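Local coordinates for ferric-siderophore receptor protein (Streptomyces coelicolor, PDB 2X4L) that probably binds ferric siderophores outside the cell membrane and delivers them for uptake, at residues 32-37 with 156-161; 52-57 with 113-118; 246-251 with 256-261; 263-268 with 280-285. All coordinates share one frame; numbering follows the deposited sequence.

Contact 1: residues 32-37 with 156-161; sequences KDDRGT and LQRMWE
R158 reaches from helix 153-165 to the hairpin turn that joins strands 29-32 and 38-41. Its CG stands anti to its own carbonyl carbon (chi1 -68°), and the chain bends again at chi2 and chi3. These bends bring the guanidinium edge to the turn. R158 NE lies 2.6 Å from D34 OD1, and R158 NH2 lies 2.8 Å from the same OD1, so one carboxylate oxygen takes two N-H groups in a side-on salt bridge. The carboxylate and guanidinium planes are 54° apart. NE arrives on the syn side, tilted somewhat out of the carboxylate plane, while NH2 comes from well above it. R158 NH2 also gives a nearly straight bond to K32 O at 2.8 Å, in the carbonyl plane and on a lone pair. A water bridges K32 O and R158 NH1, and NH1 makes a longer salt bridge to E161 OE1 at 3.3 Å. D34 OD2 accepts from S146 N of strand 142-146. An alanine in place of R158 would probably leave D34 OD1 and K32 O without these donors and untie the turn from the helix. The arginine is shared between two acids and a backbone carbonyl, which is likely to fix the rotation of its guanidinium.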
loop_
_atom_site.group_PDB
_atom_site.type_symbol
_atom_site.label_atom_id
_atom_site.label_comp_id
_atom_site.label_asym_id
_atom_site.label_seq_id
_atom_site.Cartn_x
_atom_site.Cartn_y
_atom_site.Cartn_z
ATOM N N LYS A 32 -5.426 -6.788 19.897
ATOM C CA LYS A 32 -4.313 -5.945 20.307
ATOM C C LYS A 32 -3.614 -5.465 19.006
ATOM O O LYS A 32 -3.107 -6.287 18.260
ATOM C CB LYS A 32 -3.380 -6.715 21.214
ATOM C CG LYS A 32 -2.173 -5.848 21.681
ATOM C CD LYS A 32 -1.173 -6.710 22.607
ATOM C CE LYS A 32 0.124 -5.936 22.906
ATOM N NZ LYS A 32 0.048 -5.063 24.157
ATOM N N ASP A 33 -3.635 -4.173 18.736
ATOM C CA ASP A 33 -3.052 -3.685 17.488
ATOM C C ASP A 33 -1.552 -3.359 17.537
ATOM O O ASP A 33 -0.866 -3.710 18.544
ATOM C CB ASP A 33 -3.832 -2.433 16.963
ATOM C CG ASP A 33 -3.496 -1.119 17.738
ATOM O OD1 ASP A 33 -2.620 -1.168 18.647
ATOM O OD2 ASP A 33 -3.993 -0.058 17.400
ATOM N N ASP A 34 -1.034 -2.752 16.491
ATOM C CA ASP A 34 0.434 -2.573 16.377
ATOM C C ASP A 34 0.947 -1.335 17.077
ATOM O O ASP A 34 2.205 -1.034 17.021
ATOM C CB ASP A 34 0.866 -2.534 14.916
ATOM C CG ASP A 34 0.739 -3.886 14.285
ATOM O OD1 ASP A 34 0.821 -4.940 15.000
ATOM O OD2 ASP A 34 0.686 -3.900 13.041
ATOM N N ARG A 35 0.041 -0.627 17.763
ATOM C CA ARG A 35 0.450 0.395 18.686
ATOM C C ARG A 35 0.527 -0.257 20.060
ATOM O O ARG A 35 0.777 0.414 21.037
ATOM C CB ARG A 35 -0.564 1.548 18.762
ATOM C CG ARG A 35 -0.649 2.333 17.435
ATOM C CD ARG A 35 -1.736 3.356 17.540
ATOM N NE ARG A 35 -3.018 2.716 17.728
ATOM C CZ ARG A 35 -4.190 3.332 17.905
ATOM N NH1 ARG A 35 -4.292 4.633 17.940
ATOM N NH2 ARG A 35 -5.287 2.571 18.102
ATOM N N GLY A 36 0.169 -1.543 20.189
ATOM C CA GLY A 36 0.190 -2.182 21.529
ATOM C C GLY A 36 -1.110 -1.964 22.350
ATOM O O GLY A 36 -1.206 -2.356 23.540
ATOM N N THR A 37 -2.133 -1.403 21.712
ATOM C CA THR A 37 -3.363 -1.177 22.434
ATOM C C THR A 37 -4.386 -2.273 22.155
ATOM O O THR A 37 -4.566 -2.728 21.033
ATOM C CB THR A 37 -3.925 0.210 22.222
ATOM O OG1 THR A 37 -4.204 0.407 20.880
ATOM C CG2 THR A 37 -2.963 1.221 22.641
ATOM N N LEU A 156 0.705 -8.372 6.562
ATOM C CA LEU A 156 -0.249 -9.357 5.960
ATOM C C LEU A 156 -0.763 -10.342 6.983
ATOM O O LEU A 156 -1.960 -10.640 7.056
ATOM C CB LEU A 156 0.394 -10.111 4.796
ATOM C CG LEU A 156 0.475 -9.274 3.512
ATOM C CD1 LEU A 156 1.289 -10.046 2.431
ATOM C CD2 LEU A 156 -0.905 -9.095 2.958
ATOM N N GLN A 157 0.141 -10.869 7.778
ATOM C CA GLN A 157 -0.384 -11.825 8.734
ATOM C C GLN A 157 -1.167 -11.096 9.839
ATOM O O GLN A 157 -2.176 -11.673 10.282
ATOM C CB GLN A 157 0.689 -12.689 9.201
ATOM C CG GLN A 157 1.750 -12.078 9.972
ATOM C CD GLN A 157 2.425 -13.166 10.789
ATOM O OE1 GLN A 157 3.560 -13.580 10.482
ATOM N NE2 GLN A 157 1.702 -13.692 11.780
ATOM N N ARG A 158 -0.782 -9.848 10.205
ATOM C CA ARG A 158 -1.489 -9.067 11.294
ATOM C C ARG A 158 -2.955 -8.774 10.786
ATOM O O ARG A 158 -3.980 -8.898 11.497
ATOM C CB ARG A 158 -0.774 -7.757 11.647
ATOM C CG ARG A 158 0.630 -7.916 12.356
ATOM C CD ARG A 158 0.441 -8.502 13.761
ATOM N NE ARG A 158 -0.002 -7.429 14.669
ATOM C CZ ARG A 158 -0.984 -7.506 15.547
ATOM N NH1 ARG A 158 -1.751 -8.616 15.692
ATOM N NH2 ARG A 158 -1.179 -6.445 16.302
ATOM N N MET A 159 -3.087 -8.350 9.511
ATOM C CA MET A 159 -4.414 -8.105 8.910
ATOM C C MET A 159 -5.271 -9.379 8.797
ATOM O O MET A 159 -6.507 -9.343 8.968
ATOM C CB MET A 159 -4.237 -7.467 7.523
ATOM C CG MET A 159 -5.595 -6.963 6.890
ATOM S SD MET A 159 -6.394 -5.632 7.876
ATOM C CE MET A 159 -5.357 -4.270 7.381
ATOM N N TRP A 160 -4.618 -10.511 8.460
ATOM C CA TRP A 160 -5.296 -11.793 8.475
ATOM C C TRP A 160 -5.844 -12.125 9.853
ATOM O O TRP A 160 -7.025 -12.530 9.983
ATOM C CB TRP A 160 -4.291 -12.807 7.991
ATOM C CG TRP A 160 -4.587 -14.227 8.171
ATOM C CD1 TRP A 160 -4.773 -14.892 9.346
ATOM C CD2 TRP A 160 -4.594 -15.208 7.148
ATOM N NE1 TRP A 160 -5.027 -16.198 9.118
ATOM C CE2 TRP A 160 -4.883 -16.443 7.773
ATOM C CE3 TRP A 160 -4.459 -15.159 5.759
ATOM C CZ2 TRP A 160 -5.013 -17.640 7.064
ATOM C CZ3 TRP A 160 -4.551 -16.346 5.042
ATOM C CH2 TRP A 160 -4.835 -17.586 5.708
ATOM N N GLU A 161 -5.024 -11.955 10.889
ATOM C CA GLU A 161 -5.515 -12.204 12.256
ATOM C C GLU A 161 -6.720 -11.295 12.566
ATOM O O GLU A 161 -7.685 -11.763 13.225
ATOM C CB GLU A 161 -4.373 -11.971 13.274
ATOM C CG GLU A 161 -3.268 -12.998 13.056
ATOM C CD GLU A 161 -1.890 -12.675 13.686
ATOM O OE1 GLU A 161 -1.735 -11.630 14.362
ATOM O OE2 GLU A 161 -0.959 -13.562 13.555
HETATM O O HOH W 1 -3.223 -9.061 17.905
#

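Contact 2: residues 52-57 with 113-118; sequences TGVAAA and VLITTT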
loop_
_atom_site.group_PDB
_atom_site.type_symbol
_atom_site.label_atom_id
_atom_site.label_comp_id
_atom_site.label_asym_id
_atom_site.label_seq_id
_atom_site.Cartn_x
_atom_site.Cartn_y
_atom_site.Cartn_z
ATOM N N THR A 52 -9.734 3.334 3.186
ATOM C CA THR A 52 -10.185 2.578 2.023
ATOM C C THR A 52 -9.322 1.319 1.796
ATOM O O THR A 52 -9.855 0.258 1.511
ATOM C CB THR A 52 -10.166 3.467 0.825
ATOM O OG1 THR A 52 -11.085 4.528 1.134
ATOM C CG2 THR A 52 -10.678 2.685 -0.424
ATOM N N GLY A 53 -7.978 1.449 1.856
ATOM C CA GLY A 53 -7.110 0.283 1.547
ATOM C C GLY A 53 -7.284 -0.832 2.558
ATOM O O GLY A 53 -7.057 -2.017 2.192
ATOM N N VAL A 54 -7.583 -0.497 3.797
ATOM C CA VAL A 54 -7.854 -1.515 4.827
ATOM C C VAL A 54 -9.218 -2.164 4.592
ATOM O O VAL A 54 -9.384 -3.410 4.587
ATOM C CB VAL A 54 -7.777 -0.896 6.241
ATOM C CG1 VAL A 54 -8.284 -1.909 7.310
ATOM C CG2 VAL A 54 -6.314 -0.509 6.506
ATOM N N ALA A 55 -10.237 -1.345 4.230
ATOM C CA ALA A 55 -11.558 -1.960 3.842
ATOM C C ALA A 55 -11.367 -2.900 2.656
ATOM O O ALA A 55 -12.011 -3.974 2.611
ATOM C CB ALA A 55 -12.519 -0.837 3.448
ATOM N N ALA A 56 -10.492 -2.541 1.695
ATOM C CA ALA A 56 -10.296 -3.377 0.501
ATOM C C ALA A 56 -9.744 -4.740 0.952
ATOM O O ALA A 56 -10.157 -5.838 0.438
ATOM C CB ALA A 56 -9.373 -2.664 -0.480
ATOM N N ALA A 57 -8.798 -4.694 1.910
ATOM C CA ALA A 57 -8.213 -5.987 2.421
ATOM C C ALA A 57 -9.261 -6.824 3.145
ATOM O O ALA A 57 -9.399 -8.041 2.855
ATOM C CB ALA A 57 -7.056 -5.697 3.374
ATOM N N VAL A 113 -15.779 0.531 15.482
ATOM C CA VAL A 113 -14.298 0.525 15.472
ATOM C C VAL A 113 -13.908 1.209 14.178
ATOM O O VAL A 113 -14.556 1.087 13.142
ATOM C CB VAL A 113 -13.733 -0.972 15.570
ATOM C CG1 VAL A 113 -14.087 -1.786 14.281
ATOM C CG2 VAL A 113 -12.224 -0.988 15.878
ATOM N N LEU A 114 -12.805 1.930 14.257
ATOM C CA LEU A 114 -12.100 2.525 13.078
ATOM C C LEU A 114 -10.779 1.778 12.899
ATOM O O LEU A 114 -10.032 1.506 13.852
ATOM C CB LEU A 114 -11.842 4.005 13.393
ATOM C CG LEU A 114 -11.143 4.721 12.246
ATOM C CD1 LEU A 114 -11.628 6.186 12.105
ATOM C CD2 LEU A 114 -9.603 4.720 12.436
ATOM N N ILE A 115 -10.481 1.437 11.650
ATOM C CA ILE A 115 -9.278 0.588 11.374
ATOM C C ILE A 115 -8.467 1.286 10.263
ATOM O O ILE A 115 -9.041 1.592 9.198
ATOM C CB ILE A 115 -9.698 -0.830 10.920
ATOM C CG1 ILE A 115 -10.778 -1.416 11.871
ATOM C CG2 ILE A 115 -8.398 -1.743 10.799
ATOM C CD1 ILE A 115 -11.120 -2.895 11.484
ATOM N N THR A 116 -7.198 1.475 10.485
ATOM C CA THR A 116 -6.336 2.021 9.452
ATOM C C THR A 116 -4.929 1.520 9.613
ATOM O O THR A 116 -4.652 0.685 10.526
ATOM C CB THR A 116 -6.441 3.565 9.498
ATOM O OG1 THR A 116 -5.788 4.113 8.315
ATOM C CG2 THR A 116 -5.817 4.224 10.783
ATOM N N THR A 117 -4.041 1.970 8.760
ATOM C CA THR A 117 -2.654 1.631 8.863
ATOM C C THR A 117 -1.926 2.739 9.588
ATOM O O THR A 117 -2.477 3.779 9.944
ATOM C CB THR A 117 -2.093 1.472 7.422
ATOM O OG1 THR A 117 -2.440 2.613 6.619
ATOM C CG2 THR A 117 -2.577 0.164 6.804
ATOM N N THR A 118 -0.643 2.477 9.872
ATOM C CA THR A 118 0.212 3.521 10.482
ATOM C C THR A 118 1.652 3.439 9.918
ATOM O O THR A 118 2.126 2.333 9.686
ATOM C CB THR A 118 0.233 3.531 12.046
ATOM O OG1 THR A 118 1.102 4.598 12.479
ATOM C CG2 THR A 118 0.747 2.203 12.584
#
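V54 turns CG1 anti to its backbone N (chi1 171°) and CG2 anti to its carbonyl carbon, and both methyls meet strand 113-118. I115 sets its CG2 branch anti to the backbone N, where it faces V54 CG1. The two side chains lie nearly perpendicular. V54 CG1 and I115 CG2 are 3.5 Å apart, tighter than usual van der Waals contact. The other methyl, V54 CG2, lies 3.8 Å from T117 CG2 and 3.9 Å from T116 CA. V54 therefore sits astride the strand, with one branch on I115 and the other reaching past the T116 backbone to T117. No hydrogen bond joins the two segments, and the four residues that touch are all buried. The helix segment 52-57 packs across the strand at 106°, with the axes 7.5 Å apart at closest approach. This is helix-on-sheet packing in an alpha/beta domain with a parallel sheet. Helix 52-60 directly follows strand 48-51, the sheet neighbour of 113-118. An alanine here would probably open a gap over I115 and T117, since both methyls of V54 would be gone. T116 directs its CB away from the helix, and its OG1 is hydrogen-bonded to W126 O.

Contact 3: residues 246-251 with 256-261; sequences WFESLS and DKYPAD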
loop_
_atom_site.group_PDB
_atom_site.type_symbol
_atom_site.label_atom_id
_atom_site.label_comp_id
_atom_site.label_asym_id
_atom_site.label_seq_id
_atom_site.Cartn_x
_atom_site.Cartn_y
_atom_site.Cartn_z
ATOM N N TRP A 246 13.045 8.132 3.928
ATOM C CA TRP A 246 12.084 7.461 2.997
ATOM C C TRP A 246 12.515 7.566 1.540
ATOM O O TRP A 246 12.696 6.535 0.887
ATOM C CB TRP A 246 10.678 8.032 3.149
ATOM C CG TRP A 246 9.946 7.533 4.371
ATOM C CD1 TRP A 246 9.845 8.157 5.597
ATOM C CD2 TRP A 246 9.113 6.357 4.458
ATOM N NE1 TRP A 246 9.055 7.411 6.468
ATOM C CE2 TRP A 246 8.594 6.303 5.789
ATOM C CE3 TRP A 246 8.793 5.303 3.593
ATOM C CZ2 TRP A 246 7.755 5.260 6.225
ATOM C CZ3 TRP A 246 7.964 4.289 4.067
ATOM C CH2 TRP A 246 7.491 4.277 5.327
ATOM N N PHE A 247 12.732 8.764 1.046
ATOM C CA PHE A 247 13.012 8.921 -0.389
ATOM C C PHE A 247 13.833 10.156 -0.657
ATOM O O PHE A 247 13.964 11.079 0.225
ATOM C CB PHE A 247 11.697 8.922 -1.254
ATOM C CG PHE A 247 10.692 9.914 -0.835
ATOM C CD1 PHE A 247 10.810 11.258 -1.279
ATOM C CD2 PHE A 247 9.639 9.568 -0.039
ATOM C CE1 PHE A 247 9.897 12.230 -0.884
ATOM C CE2 PHE A 247 8.717 10.562 0.416
ATOM C CZ PHE A 247 8.822 11.875 -0.053
ATOM N N GLU A 248 14.385 10.160 -1.873
ATOM C CA GLU A 248 15.169 11.308 -2.389
ATOM C C GLU A 248 14.295 12.057 -3.372
ATOM O O GLU A 248 13.559 11.436 -4.194
ATOM C CB GLU A 248 16.363 10.778 -3.142
ATOM C CG GLU A 248 17.254 11.885 -3.785
ATOM C CD GLU A 248 18.417 11.318 -4.489
ATOM O OE1 GLU A 248 18.469 10.107 -4.754
ATOM O OE2 GLU A 248 19.261 12.158 -4.864
ATOM N N SER A 249 14.299 13.390 -3.311
ATOM C CA SER A 249 13.538 14.235 -4.281
ATOM C C SER A 249 14.473 14.664 -5.369
ATOM O O SER A 249 15.539 15.266 -5.099
ATOM C CB SER A 249 12.960 15.455 -3.582
ATOM O OG SER A 249 12.122 15.041 -2.532
ATOM N N LEU A 250 14.057 14.459 -6.597
ATOM C CA LEU A 250 14.848 14.908 -7.725
ATOM C C LEU A 250 14.035 15.861 -8.596
ATOM O O LEU A 250 12.835 15.664 -8.865
ATOM C CB LEU A 250 15.224 13.731 -8.581
ATOM C CG LEU A 250 16.190 12.719 -7.965
ATOM C CD1 LEU A 250 16.256 11.586 -9.030
ATOM C CD2 LEU A 250 17.537 13.367 -7.704
ATOM N N SER A 251 14.718 16.857 -9.168
ATOM C CA SER A 251 14.029 17.690 -10.188
ATOM C C SER A 251 13.769 16.877 -11.424
ATOM O O SER A 251 14.479 15.892 -11.673
ATOM C CB SER A 251 14.921 18.896 -10.582
ATOM O OG SER A 251 15.079 19.724 -9.461
ATOM N N ASP A 256 17.392 11.143 -14.628
ATOM C CA ASP A 256 18.394 10.184 -15.077
ATOM C C ASP A 256 19.596 9.980 -14.127
ATOM O O ASP A 256 20.579 9.353 -14.483
ATOM C CB ASP A 256 18.897 10.588 -16.476
ATOM C CG ASP A 256 19.429 12.055 -16.517
ATOM O OD1 ASP A 256 19.368 12.869 -15.564
ATOM O OD2 ASP A 256 19.875 12.501 -17.624
ATOM N N LYS A 257 19.460 10.404 -12.876
ATOM C CA LYS A 257 20.556 10.267 -11.931
ATOM C C LYS A 257 21.109 8.863 -11.809
ATOM O O LYS A 257 22.351 8.696 -11.690
ATOM C CB LYS A 257 20.177 10.863 -10.564
ATOM C CG LYS A 257 21.232 10.770 -9.512
ATOM C CD LYS A 257 20.931 11.492 -8.207
ATOM C CE LYS A 257 22.079 11.251 -7.255
ATOM N NZ LYS A 257 21.930 11.971 -5.965
ATOM N N TYR A 258 20.180 7.899 -11.674
ATOM C CA TYR A 258 20.528 6.510 -11.428
ATOM C C TYR A 258 20.186 5.653 -12.651
ATOM O O TYR A 258 19.054 5.627 -13.129
ATOM C CB TYR A 258 19.715 5.922 -10.232
ATOM C CG TYR A 258 19.904 6.735 -8.996
ATOM C CD1 TYR A 258 21.070 6.663 -8.295
ATOM C CD2 TYR A 258 18.896 7.529 -8.545
ATOM C CE1 TYR A 258 21.261 7.414 -7.140
ATOM C CE2 TYR A 258 19.042 8.279 -7.422
ATOM C CZ TYR A 258 20.279 8.223 -6.723
ATOM O OH TYR A 258 20.473 8.946 -5.546
ATOM N N PRO A 259 21.135 4.858 -13.099
ATOM C CA PRO A 259 20.804 3.948 -14.220
ATOM C C PRO A 259 19.831 2.855 -13.659
ATOM O O PRO A 259 20.080 2.287 -12.578
ATOM C CB PRO A 259 22.155 3.367 -14.553
ATOM C CG PRO A 259 23.102 4.544 -14.192
ATOM C CD PRO A 259 22.596 4.977 -12.894
ATOM N N ALA A 260 18.747 2.616 -14.393
ATOM C CA ALA A 260 17.772 1.639 -13.973
ATOM C C ALA A 260 17.321 0.831 -15.185
ATOM O O ALA A 260 17.289 1.351 -16.327
ATOM C CB ALA A 260 16.598 2.337 -13.331
ATOM N N ASP A 261 17.025 -0.452 -14.984
ATOM C CA ASP A 261 16.549 -1.315 -16.006
ATOM C C ASP A 261 15.018 -1.488 -15.961
ATOM O O ASP A 261 14.343 -1.588 -16.989
ATOM C CB ASP A 261 17.231 -2.677 -15.905
ATOM C CG ASP A 261 18.702 -2.530 -15.924
ATOM O OD1 ASP A 261 19.232 -1.866 -16.845
ATOM O OD2 ASP A 261 19.426 -2.841 -14.953
#
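E248 and Y258 reach toward each other and meet at the hydroxyl of the tyrosine. Y258 OH donates to E248 OE1 at 2.4 Å, a hydrogen bond too short for its length to be taken at face value. OE1 lies at the ring edge, near its plane, and the carboxylate is turned 66° from the ring. E248 is extended, with CG anti to its backbone N (chi1 178°), which carries the carboxylate out from strand 247-251. K257 is also fully extended and runs across E248. K257 NZ meets the syn lone pair of E248 OE2 at 2.9 Å, forming a salt bridge. Each carboxylate oxygen thus has its own partner. K257 also lies over the tyrosine, with its CG 3.8 Å above the ring plane and over the ring centre. The lysine chain touches L250 as well, whose CD2 is 3.9 Å from K257 CD. V233 and L202 touch Y258 outside the two segments, and P235 touches E248. The contact ties the strand to the loop that leads into strand 262-266. The glutamate is buried, and the lysine charge is likely to favour its negative form.

Contact 4: residues 263-268 with 280-285; sequences IIMDDR and GTWKQL
Strand 262-266 runs past the short helix 280-283 and the residues after it, and the closest CA atoms, those of I263 and L285, are 9.7 Å apart. Side chains bridge this distance. I263 and M265 are alternate residues of the strand, and both send their CB toward the helix. W282 has CG anti to its backbone N (chi1 164°), which swings the indole out from the helix to meet them. Its six-membered ring supplies the contact atoms. M265 CG lies 3.7 Å from W282 CH2. The methionine chain bends at chi2 and chi3, and its SD sits 4.8 Å from the centroid of the six-membered ring of W282, an oblique Met-aromatic contact. I263 CD1 touches W282 CZ3 at 4.1 Å and L285 CD1 at 3.7 Å. L285 holds the N-cap position of helix 286-289. That helix adds A287 against I263 and V288 against W282, extending the same apolar layer. The contact is hydrophobic throughout, and all four touching residues are buried. It is core packing within a beta-alpha-beta crossover of an alpha/beta domain, in which the short helices 280-283 and 286-289 link strand 262-266 to its parallel neighbour 293-296.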
loop_
_atom_site.group_PDB
_atom_site.type_symbol
_atom_site.label_atom_id
_atom_site.label_comp_id
_atom_site.label_asym_id
_atom_site.label_seq_id
_atom_site.Cartn_x
_atom_site.Cartn_y
_atom_site.Cartn_z
ATOM N N ILE A 263 11.635 0.268 -13.937
ATOM C CA ILE A 263 11.110 1.315 -12.991
ATOM C C ILE A 263 9.716 0.913 -12.537
ATOM O O ILE A 263 8.874 0.544 -13.382
ATOM C CB ILE A 263 11.100 2.661 -13.688
ATOM C CG1 ILE A 263 12.481 2.984 -14.174
ATOM C CG2 ILE A 263 10.540 3.739 -12.700
ATOM C CD1 ILE A 263 12.539 4.373 -15.027
ATOM N N ILE A 264 9.490 0.956 -11.198
ATOM C CA ILE A 264 8.193 0.669 -10.623
ATOM C C ILE A 264 7.635 1.981 -10.086
ATOM O O ILE A 264 8.312 2.644 -9.239
ATOM C CB ILE A 264 8.252 -0.465 -9.633
ATOM C CG1 ILE A 264 9.073 -0.196 -8.339
ATOM C CG2 ILE A 264 8.937 -1.721 -10.398
ATOM C CD1 ILE A 264 9.029 -1.310 -7.245
ATOM N N MET A 265 6.510 2.435 -10.652
ATOM C CA MET A 265 5.991 3.774 -10.362
ATOM C C MET A 265 4.727 3.703 -9.496
ATOM O O MET A 265 3.771 3.004 -9.799
ATOM C CB MET A 265 5.626 4.484 -11.668
ATOM C CG MET A 265 6.902 4.908 -12.487
ATOM S SD MET A 265 7.961 5.997 -11.670
ATOM C CE MET A 265 6.936 7.476 -11.586
ATOM N N ASP A 266 4.728 4.543 -8.468
ATOM C CA ASP A 266 3.607 4.736 -7.561
ATOM C C ASP A 266 2.295 4.820 -8.371
ATOM O O ASP A 266 2.159 5.643 -9.314
ATOM C CB ASP A 266 3.856 6.076 -6.850
ATOM C CG ASP A 266 3.001 6.308 -5.601
ATOM O OD1 ASP A 266 1.939 5.739 -5.427
ATOM O OD2 ASP A 266 3.505 7.171 -4.844
ATOM N N ASP A 267 1.330 4.040 -7.920
ATOM C CA ASP A 267 0.040 3.948 -8.553
ATOM C C ASP A 267 -1.084 4.789 -7.913
ATOM O O ASP A 267 -2.252 4.750 -8.405
ATOM C CB ASP A 267 -0.373 2.494 -8.586
ATOM C CG ASP A 267 -0.510 1.861 -7.216
ATOM O OD1 ASP A 267 -0.289 2.467 -6.187
ATOM O OD2 ASP A 267 -0.964 0.628 -7.236
ATOM N N ARG A 268 -0.765 5.568 -6.875
ATOM C CA ARG A 268 -1.879 6.168 -6.127
ATOM C C ARG A 268 -2.485 7.407 -6.727
ATOM O O ARG A 268 -1.834 8.074 -7.550
ATOM C CB ARG A 268 -1.345 6.463 -4.700
ATOM C CG ARG A 268 -1.068 5.157 -3.912
ATOM C CD ARG A 268 -0.418 5.434 -2.562
ATOM N NE ARG A 268 0.878 6.126 -2.768
ATOM C CZ ARG A 268 1.342 7.005 -1.932
ATOM N NH1 ARG A 268 0.767 7.193 -0.714
ATOM N NH2 ARG A 268 2.428 7.672 -2.304
ATOM N N GLY A 280 10.308 15.403 -20.871
ATOM C CA GLY A 280 11.246 14.827 -21.850
ATOM C C GLY A 280 12.367 13.984 -21.305
ATOM O O GLY A 280 12.721 12.968 -21.876
ATOM N N THR A 281 12.830 14.350 -20.117
ATOM C CA THR A 281 13.888 13.593 -19.452
ATOM C C THR A 281 13.403 12.185 -19.085
ATOM O O THR A 281 14.143 11.233 -19.161
ATOM C CB THR A 281 14.340 14.334 -18.194
ATOM O OG1 THR A 281 14.688 15.689 -18.591
ATOM C CG2 THR A 281 15.598 13.712 -17.680
ATOM N N TRP A 282 12.159 12.093 -18.618
ATOM C CA TRP A 282 11.530 10.779 -18.347
ATOM C C TRP A 282 11.392 9.932 -19.627
ATOM O O TRP A 282 11.731 8.734 -19.658
ATOM C CB TRP A 282 10.163 11.077 -17.726
ATOM C CG TRP A 282 9.239 9.832 -17.760
ATOM C CD1 TRP A 282 8.322 9.479 -18.722
ATOM C CD2 TRP A 282 9.223 8.774 -16.782
ATOM N NE1 TRP A 282 7.746 8.250 -18.408
ATOM C CE2 TRP A 282 8.285 7.818 -17.225
ATOM C CE3 TRP A 282 9.980 8.505 -15.592
ATOM C CZ2 TRP A 282 7.999 6.644 -16.520
ATOM C CZ3 TRP A 282 9.653 7.340 -14.885
ATOM C CH2 TRP A 282 8.678 6.427 -15.389
ATOM N N LYS A 283 10.881 10.567 -20.669
ATOM C CA LYS A 283 10.582 9.828 -21.898
ATOM C C LYS A 283 11.849 9.297 -22.530
ATOM O O LYS A 283 11.798 8.310 -23.306
ATOM C CB LYS A 283 9.873 10.786 -22.906
ATOM C CG LYS A 283 8.436 11.124 -22.509
ATOM C CD LYS A 283 7.583 11.626 -23.680
ATOM C CE LYS A 283 7.809 13.090 -23.882
ATOM N NZ LYS A 283 6.514 13.695 -24.290
ATOM N N GLN A 284 12.957 9.895 -22.199
ATOM C CA GLN A 284 14.213 9.435 -22.696
ATOM C C GLN A 284 14.936 8.397 -21.849
ATOM O O GLN A 284 15.958 7.960 -22.188
ATOM C CB GLN A 284 15.110 10.605 -22.994
ATOM C CG GLN A 284 14.577 11.428 -24.192
ATOM C CD GLN A 284 14.472 10.606 -25.477
ATOM O OE1 GLN A 284 13.396 10.484 -26.092
ATOM N NE2 GLN A 284 15.589 10.032 -25.881
ATOM N N LEU A 285 14.336 8.005 -20.731
ATOM C CA LEU A 285 14.938 6.988 -19.871
ATOM C C LEU A 285 15.039 5.640 -20.587
ATOM O O LEU A 285 14.081 5.196 -21.221
ATOM C CB LEU A 285 14.137 6.837 -18.576
ATOM C CG LEU A 285 14.307 7.951 -17.541
ATOM C CD1 LEU A 285 13.411 7.707 -16.336
ATOM C CD2 LEU A 285 15.762 8.073 -17.116
#

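The four contacts fall into two groups on opposite sides of the centre of the chain. Contacts 1 and 2 belong to the half built round the parallel sheet with strands 48-51 and 113-118. Their centres are 12 Å apart, and they touch where M159 CE packs 3.8 Å from V54 CG1. Contacts 3 and 4 belong to the mixed sheet, with centres 10 Å apart, and meet where D256 CA lies 3.9 Å from L285 CD2. Between the groups the centres are 29 to 34 Å apart. This fits the two-lobed build of the family, in which ligand is usually bound in the cleft between lobes. None of the four contacts includes a ligand.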